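Local coordinates for protein probable transcriptional regulator (Pseudomonas aeruginosa, PDB 2NNN) that probably acts as a MarR-family transcription factor, binding DNA through a winged helix-turn-helix domain in each subunit of a dimer, at residues Thr50-Gln55 with Leu95-Pro100. Residues are numbered along the deposited sequence; the frame is centred on the assembly and turned at random.
Sequences TGPCPQ and LVSLSP
C53 and V96 pair through their backbones as a single antiparallel, hydrogen-bonded bridge, a compact example of how one residue of a loop can pair with the edge of a two-stranded wing. The two bonds differ in quality. V96 N reaches C53 O at 2.7 Å in a nearly straight line (174° at the hydrogen), whereas C53 N meets V96 O at 3.1 Å and a bent 135°. V96 O also receives a CA-H...O contact from P52, whose CA lies 3.2 Å away, so this carbonyl is approached by two neighbouring loop residues.

The V96 side chain is buried and walled by helices. It has CG1 anti to its backbone N (chi1 -173°), which leaves CG2 beside that N, where it lies 4.1 Å from Q55 CB at the start of helix 55-61. V73 of helix 66-78 touches both V96 and Q55, and L47 of helix 38-50 also packs on V96. The other side is more open, with P52 exposed and L95 and S97 partly so: L95 lays its CD2 methyl 3.9 Å from P52 CB, while its CD1 only grazes P54 CD at 4.5 Å. At the far edge of the P52 ring, S97 OG stands 3.7 Å from P52 CD, a contact without a hydrogen bond.

G51 leaves helix 38-50 with positive phi and turns the chain toward the strand; P54 then occupies the N-cap position of the next helix. On the strand's other edge, L95 bonds through its backbone with S85, and S97 with Q83, in the hairpin partner 82-87. V96 thus supplies both joins between wing and loop: its N-H and C=O are met by those of C53, while its side chain enters the apolar core.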
ATOM      1  N   THR A  50     -20.902  -6.211  11.335  1.00 48.05           N
ATOM      2  CA  THR A  50     -21.839  -5.110  11.534  1.00 48.37           C
ATOM      3  C   THR A  50     -23.296  -5.476  11.306  1.00 48.52           C
ATOM      4  O   THR A  50     -24.184  -4.951  11.975  1.00 49.36           O
ATOM      5  CB  THR A  50     -21.513  -3.943  10.582  1.00 48.29           C
ATOM      6  OG1 THR A  50     -21.459  -4.441   9.243  1.00 47.97           O
ATOM      7  CG2 THR A  50     -20.181  -3.302  10.938  1.00 48.04           C
ATOM      8  N   GLY A  51     -23.544  -6.370  10.359  1.00 48.43           N
ATOM      9  CA  GLY A  51     -24.892  -6.560   9.853  1.00 47.77           C
ATOM     10  C   GLY A  51     -25.146  -5.400   8.905  1.00 47.34           C
ATOM     11  O   GLY A  51     -24.190  -4.731   8.483  1.00 47.44           O
ATOM     12  N   PRO A  52     -26.426  -5.152   8.564  1.00 46.74           N
ATOM     13  CA  PRO A  52     -26.790  -4.061   7.650  1.00 46.22           C
ATOM     14  C   PRO A  52     -26.220  -2.689   8.068  1.00 45.64           C
ATOM     15  O   PRO A  52     -26.312  -2.286   9.229  1.00 45.35           O
ATOM     16  CB  PRO A  52     -28.330  -4.080   7.651  1.00 46.19           C
ATOM     17  CG  PRO A  52     -28.725  -4.980   8.775  1.00 46.16           C
ATOM     18  CD  PRO A  52     -27.607  -5.916   9.011  1.00 46.58           C
ATOM     19  N   CYS A  53     -25.636  -2.000   7.093  1.00 45.41           N
ATOM     20  CA  CYS A  53     -24.750  -0.869   7.317  1.00 44.79           C
ATOM     21  C   CYS A  53     -24.809  -0.026   6.063  1.00 44.18           C
ATOM     22  O   CYS A  53     -24.872  -0.571   4.964  1.00 44.24           O
ATOM     23  CB  CYS A  53     -23.308  -1.377   7.509  1.00 45.38           C
ATOM     24  SG  CYS A  53     -22.220  -0.302   8.486  1.00 45.98           S
ATOM     25  N   PRO A  54     -24.820   1.310   6.208  1.00 43.58           N
ATOM     26  CA  PRO A  54     -24.720   2.175   5.025  1.00 43.17           C
ATOM     27  C   PRO A  54     -23.381   1.965   4.291  1.00 42.84           C
ATOM     28  O   PRO A  54     -22.360   1.740   4.948  1.00 43.03           O
ATOM     29  CB  PRO A  54     -24.789   3.588   5.612  1.00 43.16           C
ATOM     30  CG  PRO A  54     -25.311   3.431   7.010  1.00 43.02           C
ATOM     31  CD  PRO A  54     -24.939   2.074   7.466  1.00 43.46           C
ATOM     32  N   GLN A  55     -23.384   2.044   2.960  1.00 42.34           N
ATOM     33  CA  GLN A  55     -22.177   1.785   2.145  1.00 42.44           C
ATOM     34  C   GLN A  55     -20.982   2.680   2.501  1.00 41.98           C
ATOM     35  O   GLN A  55     -19.856   2.206   2.608  1.00 41.92           O
ATOM     36  CB  GLN A  55     -22.488   1.915   0.653  1.00 42.50           C
ATOM     37  CG  GLN A  55     -21.403   1.381  -0.280  1.00 42.96           C
ATOM     38  CD  GLN A  55     -21.831   1.421  -1.740  1.00 43.36           C
ATOM     39  OE1 GLN A  55     -21.759   2.458  -2.394  1.00 45.30           O
ATOM     40  NE2 GLN A  55     -22.289   0.289  -2.250  1.00 44.94           N
ATOM     41  N   LEU A  95     -29.051   0.075   2.857  1.00 47.59           N
ATOM     42  CA  LEU A  95     -28.209  -0.667   3.774  1.00 46.61           C
ATOM     43  C   LEU A  95     -27.620  -1.829   3.009  1.00 46.05           C
ATOM     44  O   LEU A  95     -28.311  -2.469   2.230  1.00 45.81           O
ATOM     45  CB  LEU A  95     -29.036  -1.193   4.952  1.00 46.67           C
ATOM     46  CG  LEU A  95     -29.111  -0.407   6.271  1.00 46.93           C
ATOM     47  CD1 LEU A  95     -29.067   1.102   6.082  1.00 45.36           C
ATOM     48  CD2 LEU A  95     -30.338  -0.826   7.078  1.00 45.93           C
ATOM     49  N   VAL A  96     -26.333  -2.085   3.224  1.00 45.59           N
ATOM     50  CA  VAL A  96     -25.653  -3.220   2.606  1.00 44.93           C
ATOM     51  C   VAL A  96     -25.484  -4.319   3.658  1.00 44.63           C
ATOM     52  O   VAL A  96     -25.240  -4.045   4.838  1.00 44.24           O
ATOM     53  CB  VAL A  96     -24.285  -2.817   1.978  1.00 45.07           C
ATOM     54  CG1 VAL A  96     -23.689  -3.966   1.190  1.00 45.12           C
ATOM     55  CG2 VAL A  96     -24.450  -1.635   1.058  1.00 44.98           C
ATOM     56  N   SER A  97     -25.635  -5.563   3.224  1.00 44.36           N
ATOM     57  CA  SER A  97     -25.634  -6.700   4.126  1.00 44.47           C
ATOM     58  C   SER A  97     -24.999  -7.876   3.427  1.00 43.99           C
ATOM     59  O   SER A  97     -24.944  -7.915   2.202  1.00 43.74           O
ATOM     60  CB  SER A  97     -27.074  -7.058   4.486  1.00 44.59           C
ATOM     61  OG  SER A  97     -27.129  -7.680   5.749  1.00 46.29           O
ATOM     62  N   LEU A  98     -24.528  -8.840   4.202  1.00 43.91           N
ATOM     63  CA  LEU A  98     -24.060 -10.103   3.632  1.00 44.27           C
ATOM     64  C   LEU A  98     -25.225 -10.958   3.146  1.00 44.45           C
ATOM     65  O   LEU A  98     -26.206 -11.158   3.871  1.00 44.80           O
ATOM     66  CB  LEU A  98     -23.235 -10.883   4.663  1.00 44.17           C
ATOM     67  CG  LEU A  98     -21.720 -11.071   4.492  1.00 44.32           C
ATOM     68  CD1 LEU A  98     -20.994  -9.830   4.027  1.00 43.40           C
ATOM     69  CD2 LEU A  98     -21.112 -11.606   5.768  1.00 44.15           C
ATOM     70  N   SER A  99     -25.121 -11.433   1.909  1.00 44.70           N
ATOM     71  CA  SER A  99     -25.913 -12.564   1.413  1.00 44.81           C
ATOM     72  C   SER A  99     -25.676 -13.827   2.224  1.00 44.90           C
ATOM     73  O   SER A  99     -24.669 -13.921   2.931  1.00 44.98           O
ATOM     74  CB  SER A  99     -25.482 -12.888  -0.006  1.00 44.64           C
ATOM     75  OG  SER A  99     -26.258 -12.141  -0.905  1.00 47.29           O
ATOM     76  N   PRO A 100     -26.593 -14.816   2.111  1.00 45.15           N
ATOM     77  CA  PRO A 100     -26.283 -16.189   2.537  1.00 44.92           C
ATOM     78  C   PRO A 100     -25.006 -16.755   1.889  1.00 44.72           C
ATOM     79  O   PRO A 100     -24.193 -17.379   2.580  1.00 44.71           O
ATOM     80  CB  PRO A 100     -27.517 -16.988   2.084  1.00 45.28           C
ATOM     81  CG  PRO A 100     -28.631 -15.974   2.051  1.00 44.91           C
ATOM     82  CD  PRO A 100     -27.985 -14.688   1.622  1.00 44.82           C
TER